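Local coordinates for response regulator receiver domain protein (CheY-like) (Methylobacillus flagellatus KT, PDB 3I42) that is of unknown specific function but, as a CheY-like receiver domain, probably acts as a phosphorylation-controlled switch in two-component signalling, at residues A[14-19]-A[30-35]; A[68-73]-A[96-101]. All blocks are in the same frame, centred on the assembly; numbering follows the deposited sequence.

Contact 1: A[14-19]-A[30-35]; sequences AAAETF and ADYVMS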
loop_
_atom_site.group_PDB
_atom_site.type_symbol
_atom_site.label_atom_id
_atom_site.label_comp_id
_atom_site.label_asym_id
_atom_site.label_seq_id
_atom_site.Cartn_x
_atom_site.Cartn_y
_atom_site.Cartn_z
ATOM N N ALA A 14 -23.133 4.038 -16.659
ATOM C CA ALA A 14 -23.730 4.918 -15.662
ATOM C C ALA A 14 -22.812 5.153 -14.438
ATOM O O ALA A 14 -22.676 6.285 -13.993
ATOM C CB ALA A 14 -25.106 4.396 -15.239
ATOM N N ALA A 15 -22.170 4.100 -13.921
ATOM C CA ALA A 15 -21.169 4.269 -12.843
ATOM C C ALA A 15 -19.987 5.130 -13.288
ATOM O O ALA A 15 -19.466 5.941 -12.521
ATOM C CB ALA A 15 -20.670 2.916 -12.335
ATOM N N ALA A 16 -19.566 4.942 -14.534
ATOM C CA ALA A 16 -18.435 5.685 -15.080
ATOM C C ALA A 16 -18.704 7.191 -15.174
ATOM O O ALA A 16 -17.865 8.007 -14.773
ATOM C CB ALA A 16 -18.026 5.110 -16.456
ATOM N N GLU A 17 -19.867 7.552 -15.701
ATOM C CA GLU A 17 -20.272 8.941 -15.821
ATOM C C GLU A 17 -20.405 9.653 -14.466
ATOM O O GLU A 17 -19.991 10.800 -14.326
ATOM C CB GLU A 17 -21.589 9.006 -16.606
ATOM C CG GLU A 17 -21.495 8.412 -18.046
ATOM C CD GLU A 17 -22.882 8.287 -18.744
ATOM O OE1 GLU A 17 -23.911 8.199 -18.019
ATOM O OE2 GLU A 17 -22.945 8.261 -20.015
ATOM N N THR A 18 -20.979 8.973 -13.472
ATOM C CA THR A 18 -21.113 9.519 -12.114
ATOM C C THR A 18 -19.725 9.795 -11.577
ATOM O O THR A 18 -19.408 10.914 -11.177
ATOM C CB THR A 18 -21.864 8.518 -11.202
ATOM O OG1 THR A 18 -23.196 8.364 -11.683
ATOM C CG2 THR A 18 -21.927 8.994 -9.749
ATOM N N PHE A 19 -18.879 8.771 -11.609
ATOM C CA PHE A 19 -17.496 8.896 -11.174
ATOM C C PHE A 19 -16.850 10.099 -11.853
ATOM O O PHE A 19 -16.232 10.911 -11.213
ATOM C CB PHE A 19 -16.738 7.625 -11.569
ATOM C CG PHE A 19 -15.498 7.378 -10.778
ATOM C CD1 PHE A 19 -15.092 6.077 -10.507
ATOM C CD2 PHE A 19 -14.735 8.429 -10.281
ATOM C CE1 PHE A 19 -13.941 5.847 -9.777
ATOM C CE2 PHE A 19 -13.579 8.198 -9.552
ATOM C CZ PHE A 19 -13.194 6.922 -9.287
ATOM N N ALA A 30 -11.508 14.327 -16.707
ATOM C CA ALA A 30 -11.565 12.875 -16.583
ATOM C C ALA A 30 -12.159 12.210 -17.804
ATOM O O ALA A 30 -13.197 12.650 -18.267
ATOM C CB ALA A 30 -12.368 12.486 -15.353
ATOM N N ASP A 31 -11.486 11.172 -18.328
ATOM C CA ASP A 31 -12.051 10.262 -19.339
ATOM C C ASP A 31 -12.330 8.931 -18.686
ATOM O O ASP A 31 -11.751 8.580 -17.660
ATOM C CB ASP A 31 -11.067 9.975 -20.488
ATOM C CG ASP A 31 -10.388 11.227 -21.025
ATOM O OD1 ASP A 31 -10.975 12.321 -20.905
ATOM O OD2 ASP A 31 -9.265 11.115 -21.576
ATOM N N TYR A 32 -13.182 8.165 -19.319
ATOM C CA TYR A 32 -13.381 6.821 -18.880
ATOM C C TYR A 32 -13.277 5.868 -20.067
ATOM O O TYR A 32 -13.579 6.238 -21.203
ATOM C CB TYR A 32 -14.705 6.674 -18.129
ATOM C CG TYR A 32 -15.998 6.688 -18.948
ATOM C CD1 TYR A 32 -16.474 5.523 -19.559
ATOM C CD2 TYR A 32 -16.783 7.861 -19.046
ATOM C CE1 TYR A 32 -17.664 5.527 -20.294
ATOM C CE2 TYR A 32 -17.974 7.891 -19.782
ATOM C CZ TYR A 32 -18.407 6.711 -20.399
ATOM O OH TYR A 32 -19.585 6.699 -21.113
ATOM N N VAL A 33 -12.851 4.647 -19.786
ATOM C CA VAL A 33 -12.885 3.582 -20.757
ATOM C C VAL A 33 -13.508 2.415 -20.050
ATOM O O VAL A 33 -13.563 2.399 -18.824
ATOM C CB VAL A 33 -11.454 3.228 -21.252
ATOM C CG1 VAL A 33 -10.937 4.314 -22.132
ATOM C CG2 VAL A 33 -10.538 3.008 -20.078
ATOM N N MET A 34 -13.977 1.433 -20.801
ATOM C CA MET A 34 -14.795 0.365 -20.199
ATOM C C MET A 34 -14.129 -1.032 -20.202
ATOM O O MET A 34 -14.769 -2.030 -19.879
ATOM C CB MET A 34 -16.204 0.353 -20.822
ATOM C CG MET A 34 -17.090 1.572 -20.416
ATOM S SD MET A 34 -18.717 1.698 -21.305
ATOM C CE MET A 34 -18.181 2.407 -22.857
ATOM N N SER A 35 -12.839 -1.101 -20.523
ATOM C CA SER A 35 -12.098 -2.386 -20.528
ATOM C C SER A 35 -10.614 -2.160 -20.320
ATOM O O SER A 35 -10.099 -1.050 -20.562
ATOM C CB SER A 35 -12.312 -3.150 -21.852
ATOM O OG SER A 35 -11.779 -2.408 -22.947
HETATM O O HOH W 1 -20.782 9.036 -21.117
#
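Ala16 of helix 13-25 presses its methyl group onto the ring of Tyr32 on strand 28-33, joining the helix and second strand of a beta-alpha-beta unit, the one that opens the CheY-like receiver fold. The Ala16 CA lies 6.4 Å from the Tyr32 CA, the closest pair of CA atoms across the contact, and no hydrogen bond crosses it. The tight part is a CH-pi contact: Ala16 CB sits 3.7 Å from the ring centroid, 20° off the ring normal and offset toward the rim, where it meets Tyr32 CD1 at 3.5 Å. The tyrosine reaches this place because its CG stands between the backbone N and the carbonyl carbon (chi1 74°), which turns a face of the ring to the helix. Ile8 of strand 4-9 also touches this side chain, so the inner end of the contact belongs to the packing of helix on sheet.

Further out the contact loosens. Glu17 CG comes within 4.0 Å of Tyr32 CE2, approaching obliquely, with the carboxylate plane 78° from the ring, and Gln13 NE2 on the preceding turn hydrogen-bonds to Glu17 OE2. Glu17 OE2 and Tyr32 OH stand 3.9 Å apart and meet through solvent. A single water, lying in the ring plane at its edge, donates to Glu17 OE2 over 2.5 Å and is hydrogen-bonded to Tyr32 OH at 2.6 Å.

Contact 2: A[68-73]-A[96-101]; sequences QLRALP and CELFDF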
loop_
_atom_site.group_PDB
_atom_site.type_symbol
_atom_site.label_atom_id
_atom_site.label_comp_id
_atom_site.label_asym_id
_atom_site.label_seq_id
_atom_site.Cartn_x
_atom_site.Cartn_y
_atom_site.Cartn_z
ATOM N N GLN A 68 0.351 -4.121 -16.124
ATOM C CA GLN A 68 0.586 -3.735 -17.537
ATOM C C GLN A 68 0.781 -2.244 -17.724
ATOM O O GLN A 68 1.705 -1.813 -18.424
ATOM C CB GLN A 68 -0.538 -4.165 -18.502
ATOM C CG GLN A 68 -1.201 -5.548 -18.321
ATOM C CD GLN A 68 -0.216 -6.695 -18.127
ATOM O OE1 GLN A 68 0.665 -6.899 -18.956
ATOM N NE2 GLN A 68 -0.381 -7.469 -17.032
ATOM N N LEU A 69 -0.110 -1.447 -17.133
ATOM C CA LEU A 69 -0.070 0.018 -17.287
ATOM C C LEU A 69 1.204 0.634 -16.723
ATOM O O LEU A 69 1.784 1.536 -17.337
ATOM C CB LEU A 69 -1.303 0.673 -16.635
ATOM C CG LEU A 69 -2.691 0.257 -17.122
ATOM C CD1 LEU A 69 -3.799 0.956 -16.294
ATOM C CD2 LEU A 69 -2.875 0.556 -18.608
ATOM N N ARG A 70 1.649 0.136 -15.572
ATOM C CA ARG A 70 2.917 0.569 -14.994
ATOM C C ARG A 70 4.116 0.316 -15.913
ATOM O O ARG A 70 5.116 1.042 -15.851
ATOM C CB ARG A 70 3.171 -0.141 -13.677
ATOM C CG ARG A 70 2.414 0.447 -12.492
ATOM C CD ARG A 70 3.008 -0.043 -11.172
ATOM N NE ARG A 70 2.265 0.484 -10.031
ATOM C CZ ARG A 70 2.360 1.736 -9.589
ATOM N NH1 ARG A 70 3.168 2.619 -10.192
ATOM N NH2 ARG A 70 1.626 2.110 -8.552
ATOM N N ALA A 71 4.024 -0.730 -16.737
ATOM C CA ALA A 71 5.128 -1.125 -17.609
ATOM C C ALA A 71 5.107 -0.385 -18.944
ATOM O O ALA A 71 6.053 -0.472 -19.700
ATOM C CB ALA A 71 5.143 -2.657 -17.826
ATOM N N LEU A 72 4.039 0.340 -19.245
ATOM C CA LEU A 72 4.024 1.175 -20.438
ATOM C C LEU A 72 5.056 2.295 -20.336
ATOM O O LEU A 72 5.395 2.731 -19.223
ATOM C CB LEU A 72 2.648 1.769 -20.669
ATOM C CG LEU A 72 1.621 0.857 -21.300
ATOM C CD1 LEU A 72 0.241 1.492 -21.173
ATOM C CD2 LEU A 72 1.967 0.625 -22.753
ATOM N N PRO A 73 5.578 2.762 -21.492
ATOM C CA PRO A 73 6.493 3.886 -21.405
ATOM C C PRO A 73 5.672 5.150 -21.185
ATOM O O PRO A 73 4.832 5.527 -22.035
ATOM C CB PRO A 73 7.183 3.915 -22.779
ATOM C CG PRO A 73 6.559 2.813 -23.602
ATOM C CD PRO A 73 5.294 2.412 -22.895
ATOM N N CYS A 96 -1.723 -4.092 -2.441
ATOM C CA CYS A 96 -1.039 -3.138 -1.567
ATOM C C CYS A 96 0.226 -2.554 -2.218
ATOM O O CYS A 96 0.471 -1.340 -2.161
ATOM C CB CYS A 96 -0.688 -3.811 -0.243
ATOM S SG CYS A 96 -2.119 -4.218 0.806
ATOM N N GLU A 97 1.006 -3.401 -2.888
ATOM C CA GLU A 97 2.280 -2.937 -3.439
ATOM C C GLU A 97 2.127 -2.122 -4.714
ATOM O O GLU A 97 2.855 -1.151 -4.909
ATOM C CB GLU A 97 3.229 -4.112 -3.645
ATOM C CG GLU A 97 3.597 -4.786 -2.326
ATOM C CD GLU A 97 4.399 -6.049 -2.498
ATOM O OE1 GLU A 97 4.250 -6.680 -3.557
ATOM O OE2 GLU A 97 5.166 -6.414 -1.576
ATOM N N LEU A 98 1.191 -2.514 -5.571
ATOM C CA LEU A 98 1.095 -1.950 -6.934
ATOM C C LEU A 98 0.133 -0.778 -7.118
ATOM O O LEU A 98 0.188 -0.080 -8.143
ATOM C CB LEU A 98 0.719 -3.057 -7.913
ATOM C CG LEU A 98 1.784 -4.099 -8.246
ATOM C CD1 LEU A 98 1.098 -5.401 -8.572
ATOM C CD2 LEU A 98 2.634 -3.610 -9.411
ATOM N N PHE A 99 -0.770 -0.568 -6.160
ATOM C CA PHE A 99 -1.604 0.649 -6.220
ATOM C C PHE A 99 -1.094 1.670 -5.226
ATOM O O PHE A 99 -0.483 1.323 -4.225
ATOM C CB PHE A 99 -3.048 0.343 -5.909
ATOM C CG PHE A 99 -3.747 -0.407 -6.968
ATOM C CD1 PHE A 99 -4.329 0.264 -8.044
ATOM C CD2 PHE A 99 -3.868 -1.788 -6.879
ATOM C CE1 PHE A 99 -5.005 -0.437 -9.041
ATOM C CE2 PHE A 99 -4.537 -2.508 -7.880
ATOM C CZ PHE A 99 -5.114 -1.832 -8.961
ATOM N N ASP A 100 -1.341 2.936 -5.509
ATOM C CA ASP A 100 -0.898 4.007 -4.634
ATOM C C ASP A 100 -1.997 4.412 -3.642
ATOM O O ASP A 100 -1.698 4.842 -2.528
ATOM C CB ASP A 100 -0.471 5.206 -5.493
ATOM C CG ASP A 100 0.628 4.850 -6.494
ATOM O OD1 ASP A 100 1.746 4.519 -6.052
ATOM O OD2 ASP A 100 0.366 4.896 -7.714
ATOM N N PHE A 101 -3.252 4.285 -4.067
ATOM C CA PHE A 101 -4.413 4.667 -3.256
ATOM C C PHE A 101 -5.502 3.649 -3.459
ATOM O O PHE A 101 -5.528 2.923 -4.441
ATOM C CB PHE A 101 -4.953 6.077 -3.625
ATOM C CG PHE A 101 -3.903 7.162 -3.627
ATOM C CD1 PHE A 101 -3.567 7.836 -2.462
ATOM C CD2 PHE A 101 -3.247 7.507 -4.798
ATOM C CE1 PHE A 101 -2.586 8.816 -2.476
ATOM C CE2 PHE A 101 -2.271 8.513 -4.821
ATOM C CZ PHE A 101 -1.937 9.157 -3.673
#
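Arg70 and Leu98 have the closest CA atoms of the two segments, 8.6 Å apart, in a contact between the late part of helix 62-71 and the end of helix 93-98. At Phe99 segment 96-101 leaves helical geometry and runs on into strand 101-104, and the gap between the backbones is bridged by one long side chain.

Arg70 runs extended from CG to NE and grips Leu98 O side-on with two nitrogens. Arg70 NE lies 2.9 Å from Leu98 O and Arg70 NH2 2.7 Å from the same oxygen. The acceptor lies in the guanidinium plane for both bonds, yet NH2 stands well above the carbonyl plane, 52° out of it. This fork fixes the rotation of the guanidinium, whose NH2 also forms a salt bridge with Asp100 OD2 at 3.2 Å. The two flat groups are nearly perpendicular, 87° apart, and the nitrogen meets that oxygen from above the carboxylate plane; the bond to Asp100 OD1 is weak. Asp100 OD2 has a second partner in the backbone N of Phe80, which ties the carboxylate to strand 79-84. On the apolar side, Leu98 CD2 rests against Arg70 CD at 4.0 Å, while Leu63 and Val66 also touch the leucine.

The arrangement is a helix C-terminus gripped by an arginine of the neighbouring helix, joining two successive helices of the beta-alpha architecture of a receiver domain.

In the fold
The two contacts illustrate different ways of fixing helices in a receiver domain built on a parallel five-stranded sheet. Contact 1 joins a helix to the outermost strand 28-33, whereas contact 2 holds one helix end against another beside strand 101-104, the outermost strand at the other side of the sheet. They lie on opposite sides of the chain's centre, their centres about 20 Å apart and their nearest atoms about 8 Å apart without touching. Asp54, the predicted phosphorylation site, is unmodified here and ends the middle strand 50-54. Contact 2 also borders the subunit interface, since Cys96 forms a disulfide with Cys96 of the second subunit; no other chain of the assembly touches contact 1.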